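Long-range contact in putative fumarylpyruvate hydrolase (Burkholderia cenocepacia, PDB 4MAQ), which probably belongs to the fumarylacetoacetate hydrolase family and has a core of mixed beta-sheets: residues 112-120 and 225-234. Numbering follows the deposited sequence.
Sequences WGYGVGVDL and GVDGIATFEF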
ATOM      1  N   TRP B 112     -13.337  -4.437 -15.339  1.00  7.83           N
ATOM      2  CA  TRP B 112     -12.956  -5.605 -16.141  1.00  7.64           C
ATOM      3  C   TRP B 112     -13.721  -6.862 -15.685  1.00  7.82           C
ATOM      4  O   TRP B 112     -14.152  -7.659 -16.515  1.00  9.57           O
ATOM      5  CB  TRP B 112     -11.420  -5.847 -16.065  1.00  9.03           C
ATOM      6  CG  TRP B 112     -11.069  -6.999 -16.918  1.00  9.67           C
ATOM      7  CD1 TRP B 112     -10.857  -6.989 -18.267  1.00 13.08           C
ATOM      8  CD2 TRP B 112     -11.049  -8.375 -16.518  1.00 10.24           C
ATOM      9  NE1 TRP B 112     -10.653  -8.254 -18.720  1.00 14.98           N
ATOM     10  CE2 TRP B 112     -10.787  -9.138 -17.682  1.00 11.95           C
ATOM     11  CE3 TRP B 112     -11.211  -9.039 -15.290  1.00 13.67           C
ATOM     12  CZ2 TRP B 112     -10.671 -10.533 -17.661  1.00 14.45           C
ATOM     13  CZ3 TRP B 112     -11.107 -10.441 -15.277  1.00 14.86           C
ATOM     14  CH2 TRP B 112     -10.828 -11.158 -16.455  1.00 16.17           C
ATOM     15  N   GLY B 113     -13.842  -7.075 -14.383  1.00  8.34           N
ATOM     16  CA  GLY B 113     -14.418  -8.314 -13.889  1.00 10.07           C
ATOM     17  C   GLY B 113     -14.518  -8.369 -12.395  1.00  7.67           C
ATOM     18  O   GLY B 113     -14.371  -7.348 -11.707  1.00  8.50           O
ATOM     19  N   TYR B 114     -14.795  -9.566 -11.891  1.00  8.46           N
ATOM     20  CA  TYR B 114     -15.125  -9.761 -10.489  1.00  8.10           C
ATOM     21  C   TYR B 114     -14.479 -11.010  -9.930  1.00  7.35           C
ATOM     22  O   TYR B 114     -14.295 -11.999 -10.644  1.00 10.27           O
ATOM     23  CB  TYR B 114     -16.645  -9.918 -10.325  1.00  8.78           C
ATOM     24  CG  TYR B 114     -17.372  -8.656 -10.682  1.00  8.24           C
ATOM     25  CD1 TYR B 114     -17.796  -8.438 -11.991  1.00  9.27           C
ATOM     26  CD2 TYR B 114     -17.628  -7.669  -9.723  1.00  8.96           C
ATOM     27  CE1 TYR B 114     -18.437  -7.272 -12.359  1.00  9.62           C
ATOM     28  CE2 TYR B 114     -18.267  -6.482 -10.074  1.00  9.56           C
ATOM     29  CZ  TYR B 114     -18.673  -6.285 -11.390  1.00  9.00           C
ATOM     30  OH  TYR B 114     -19.322  -5.094 -11.678  1.00 10.53           O
ATOM     31  N   GLY B 115     -14.237 -10.997  -8.622  1.00  8.04           N
ATOM     32  CA  GLY B 115     -13.870 -12.193  -7.899  1.00  8.63           C
ATOM     33  C   GLY B 115     -14.430 -12.136  -6.493  1.00  7.26           C
ATOM     34  O   GLY B 115     -15.208 -11.228  -6.149  1.00  7.94           O
ATOM     35  N   VAL B 116     -14.026 -13.102  -5.681  1.00  7.11           N
ATOM     36  CA  VAL B 116     -14.471 -13.182  -4.285  1.00  7.53           C
ATOM     37  C   VAL B 116     -13.206 -13.178  -3.434  1.00  8.12           C
ATOM     38  O   VAL B 116     -12.228 -13.851  -3.770  1.00  9.74           O
ATOM     39  CB  VAL B 116     -15.301 -14.463  -4.023  1.00  7.97           C
ATOM     40  CG1 VAL B 116     -15.657 -14.592  -2.551  1.00  9.89           C
ATOM     41  CG2 VAL B 116     -16.543 -14.430  -4.906  1.00  8.77           C
ATOM     42  N   GLY B 117     -13.214 -12.394  -2.366  1.00  8.40           N
ATOM     43  CA  GLY B 117     -12.025 -12.247  -1.545  1.00  9.33           C
ATOM     44  C   GLY B 117     -12.334 -12.353  -0.074  1.00  7.91           C
ATOM     45  O   GLY B 117     -13.509 -12.289   0.344  1.00  8.63           O
ATOM     46  N   VAL B 118     -11.280 -12.507   0.716  1.00  7.38           N
ATOM     47  CA  VAL B 118     -11.409 -12.399   2.173  1.00  7.34           C
ATOM     48  C   VAL B 118     -10.447 -11.304   2.618  1.00  6.83           C
ATOM     49  O   VAL B 118      -9.241 -11.379   2.381  1.00  8.98           O
ATOM     50  CB  VAL B 118     -11.082 -13.729   2.889  1.00  7.79           C
ATOM     51  CG1 VAL B 118     -11.364 -13.588   4.383  1.00 10.95           C
ATOM     52  CG2 VAL B 118     -11.890 -14.877   2.286  1.00  9.04           C
ATOM     53  N   ASP B 119     -10.992 -10.258   3.234  1.00  8.11           N
ATOM     54  CA  ASP B 119     -10.174  -9.262   3.912  1.00  8.23           C
ATOM     55  C   ASP B 119      -9.778  -9.895   5.245  1.00  8.52           C
ATOM     56  O   ASP B 119     -10.626 -10.113   6.115  1.00 11.38           O
ATOM     57  CB  ASP B 119     -11.002  -7.983   4.080  1.00 10.47           C
ATOM     58  CG  ASP B 119     -10.335  -6.934   4.969  1.00 11.80           C
ATOM     59  OD1 ASP B 119      -9.122  -7.022   5.215  1.00 12.90           O
ATOM     60  OD2 ASP B 119     -11.047  -6.011   5.427  1.00 14.32           O
ATOM     61  N   LEU B 120      -8.517 -10.263   5.375  1.00  8.72           N
ATOM     62  CA  LEU B 120      -8.001 -10.763   6.654  1.00  8.68           C
ATOM     63  C   LEU B 120      -7.413  -9.635   7.484  1.00  8.39           C
ATOM     64  O   LEU B 120      -6.750  -8.761   6.941  1.00  9.18           O
ATOM     65  CB  LEU B 120      -6.952 -11.864   6.418  1.00  8.76           C
ATOM     66  CG  LEU B 120      -7.480 -13.133   5.733  1.00  7.99           C
ATOM     67  CD1 LEU B 120      -6.334 -14.076   5.411  1.00  9.44           C
ATOM     68  CD2 LEU B 120      -8.489 -13.835   6.633  1.00  9.36           C
ATOM     69  N   GLY B 225     -18.191 -17.731  -0.901  1.00  8.21           N
ATOM     70  CA  GLY B 225     -18.538 -17.452  -2.273  1.00  9.87           C
ATOM     71  C   GLY B 225     -19.477 -16.302  -2.450  1.00  7.80           C
ATOM     72  O   GLY B 225     -20.003 -15.746  -1.473  1.00  9.02           O
ATOM     73  N   VAL B 226     -19.656 -15.929  -3.714  1.00  8.66           N
ATOM     74  CA  VAL B 226     -20.729 -15.020  -4.104  1.00  8.99           C
ATOM     75  C   VAL B 226     -21.414 -15.733  -5.249  1.00  9.30           C
ATOM     76  O   VAL B 226     -20.740 -16.146  -6.207  1.00  8.87           O
ATOM     77  CB  VAL B 226     -20.214 -13.638  -4.553  1.00  8.61           C
ATOM     78  CG1 VAL B 226     -21.388 -12.813  -5.108  1.00 10.48           C
ATOM     79  CG2 VAL B 226     -19.538 -12.932  -3.384  1.00 10.06           C
ATOM     80  N   ASP B 227     -22.728 -15.921  -5.134  1.00 10.29           N
ATOM     81  CA  ASP B 227     -23.438 -16.723  -6.128  1.00 10.61           C
ATOM     82  C   ASP B 227     -23.195 -16.180  -7.546  1.00  9.69           C
ATOM     83  O   ASP B 227     -23.380 -14.978  -7.820  1.00 10.98           O
ATOM     84  CB  ASP B 227     -24.926 -16.807  -5.796  1.00 11.28           C
ATOM     85  CG  ASP B 227     -25.234 -17.778  -4.665  1.00 11.37           C
ATOM     86  OD1 ASP B 227     -24.326 -18.427  -4.093  1.00 13.34           O
ATOM     87  OD2 ASP B 227     -26.424 -17.942  -4.348  1.00 14.04           O
ATOM     88  N   GLY B 228     -22.812 -17.076  -8.453  1.00 10.79           N
ATOM     89  CA  GLY B 228     -22.551 -16.740  -9.847  1.00 11.84           C
ATOM     90  C   GLY B 228     -21.158 -16.206 -10.133  1.00 11.44           C
ATOM     91  O   GLY B 228     -20.776 -16.063 -11.303  1.00 12.93           O
ATOM     92  N   ILE B 229     -20.382 -15.904  -9.083  1.00  9.61           N
ATOM     93  CA  ILE B 229     -19.072 -15.304  -9.293  1.00  9.69           C
ATOM     94  C   ILE B 229     -17.962 -16.328  -9.040  1.00 10.61           C
ATOM     95  O   ILE B 229     -17.207 -16.661  -9.963  1.00 15.11           O
ATOM     96  CB  ILE B 229     -18.856 -14.021  -8.434  1.00  9.85           C
ATOM     97  CG1 ILE B 229     -19.953 -12.979  -8.720  1.00 10.04           C
ATOM     98  CG2 ILE B 229     -17.448 -13.448  -8.613  1.00 10.89           C
ATOM     99  CD1 ILE B 229     -20.064 -12.536 -10.167  1.00 10.81           C
ATOM    100  N   ALA B 230     -17.880 -16.844  -7.812  1.00  9.11           N
ATOM    101  CA  ALA B 230     -16.883 -17.871  -7.472  1.00  9.12           C
ATOM    102  C   ALA B 230     -17.209 -18.458  -6.123  1.00  9.48           C
ATOM    103  O   ALA B 230     -17.906 -17.830  -5.315  1.00  9.75           O
ATOM    104  CB  ALA B 230     -15.489 -17.260  -7.437  1.00 10.57           C
ATOM    105  N   THR B 231     -16.703 -19.660  -5.873  1.00  9.61           N
ATOM    106  CA  THR B 231     -16.599 -20.175  -4.516  1.00  9.46           C
ATOM    107  C   THR B 231     -15.138 -20.481  -4.268  1.00  9.99           C
ATOM    108  O   THR B 231     -14.337 -20.522  -5.208  1.00 11.50           O
ATOM    109  CB  THR B 231     -17.462 -21.438  -4.290  1.00 10.68           C
ATOM    110  OG1 THR B 231     -17.018 -22.474  -5.177  1.00 14.65           O
ATOM    111  CG2 THR B 231     -18.937 -21.126  -4.533  1.00 13.08           C
ATOM    112  N   PHE B 232     -14.787 -20.704  -3.013  1.00  9.39           N
ATOM    113  CA  PHE B 232     -13.417 -21.025  -2.665  1.00  9.03           C
ATOM    114  C   PHE B 232     -13.373 -21.962  -1.467  1.00  9.25           C
ATOM    115  O   PHE B 232     -14.363 -22.096  -0.692  1.00  9.08           O
ATOM    116  CB  PHE B 232     -12.574 -19.771  -2.363  1.00 10.32           C
ATOM    117  CG  PHE B 232     -13.002 -19.043  -1.134  1.00  9.04           C
ATOM    118  CD1 PHE B 232     -12.555 -19.424   0.124  1.00  9.47           C
ATOM    119  CD2 PHE B 232     -13.860 -17.937  -1.227  1.00  9.59           C
ATOM    120  CE1 PHE B 232     -12.964 -18.741   1.273  1.00  9.56           C
ATOM    121  CE2 PHE B 232     -14.275 -17.254  -0.081  1.00  9.62           C
ATOM    122  CZ  PHE B 232     -13.831 -17.668   1.173  1.00 10.27           C
ATOM    123  N   GLU B 233     -12.202 -22.579  -1.319  1.00  8.43           N
ATOM    124  CA  GLU B 233     -11.890 -23.430  -0.166  1.00  8.22           C
ATOM    125  C   GLU B 233     -10.385 -23.345   0.075  1.00  7.76           C
ATOM    126  O   GLU B 233      -9.611 -23.568  -0.839  1.00  9.83           O
ATOM    127  CB  GLU B 233     -12.326 -24.869  -0.448  1.00  9.50           C
ATOM    128  CG  GLU B 233     -11.965 -25.887   0.653  1.00 10.35           C
ATOM    129  CD  GLU B 233     -12.762 -27.181   0.565  1.00 10.59           C
ATOM    130  OE1 GLU B 233     -13.855 -27.207  -0.081  1.00 13.59           O
ATOM    131  OE2 GLU B 233     -12.311 -28.193   1.144  1.00 11.36           O
ATOM    132  N   PHE B 234      -9.978 -22.979   1.287  1.00  7.74           N
ATOM    133  CA  PHE B 234      -8.544 -22.974   1.642  1.00  7.76           C
ATOM    134  C   PHE B 234      -8.378 -23.311   3.105  1.00  8.14           C
ATOM    135  O   PHE B 234      -9.355 -23.305   3.872  1.00  8.79           O
ATOM    136  CB  PHE B 234      -7.849 -21.636   1.268  1.00  8.15           C
ATOM    137  CG  PHE B 234      -8.315 -20.409   2.039  1.00  8.34           C
ATOM    138  CD1 PHE B 234      -7.853 -20.142   3.325  1.00  8.36           C
ATOM    139  CD2 PHE B 234      -9.153 -19.462   1.438  1.00  9.26           C
ATOM    140  CE1 PHE B 234      -8.239 -18.981   4.000  1.00  9.06           C
ATOM    141  CE2 PHE B 234      -9.531 -18.297   2.105  1.00  9.08           C
ATOM    142  CZ  PHE B 234      -9.090 -18.059   3.397  1.00  8.63           C
TER
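Val116 holds CG1 trans to its own backbone N (chi1 175°), which leaves CG2 beside that N. The two methyls therefore part across the contact. CG2 turns to the hairpin end of 225-234, and CG1 turns to Phe232. Val116 CG2 lies 3.7 Å from Val226 CG2. Val116 CG2 packs 3.9 Å from Ala230 CB and also meets Ile229 CG2. Val116 CG1 reaches the rim of the Phe232 ring, close to the ring plane, 3.9 Å from Phe232 CE2. Phe232 has chi1 67°, with CG lodged between the backbone N and the carbonyl carbon, and its ring rises to the valines. Val118 CG2 approaches that ring obliquely and comes within 3.6 Å of Phe232 CZ. Val118 CG2 also touches the edge of the Phe234 ring, 4.2 Å from Phe234 CE2.

The contact joins two beta-sheets face to face. Strand 111-122 belongs to the large mixed sheet, and strands 221-226 and 230-236 form a hairpin in the five-stranded sheet. The segment axes of 112-120 and 230-234 run in roughly the same direction, 30° apart. Alternate residues of each strand point into the interface, and the side chains that meet across the contact are all apolar where they touch. At the turn, Ile229 and Ala230 both face Val226 in a classic beta bulge. Val226 N donates a hydrogen bond to Ala230 O at 3.0 Å. From the bulge, Ile229 CG2 reaches Gly115 CA at 3.9 Å and also touches Tyr114 CB. The Tyr114 ring leads away from the hairpin, and its OH hydrogen-bonds to His159. Ile89 of strand 85-95 touches both Val116 and Phe232.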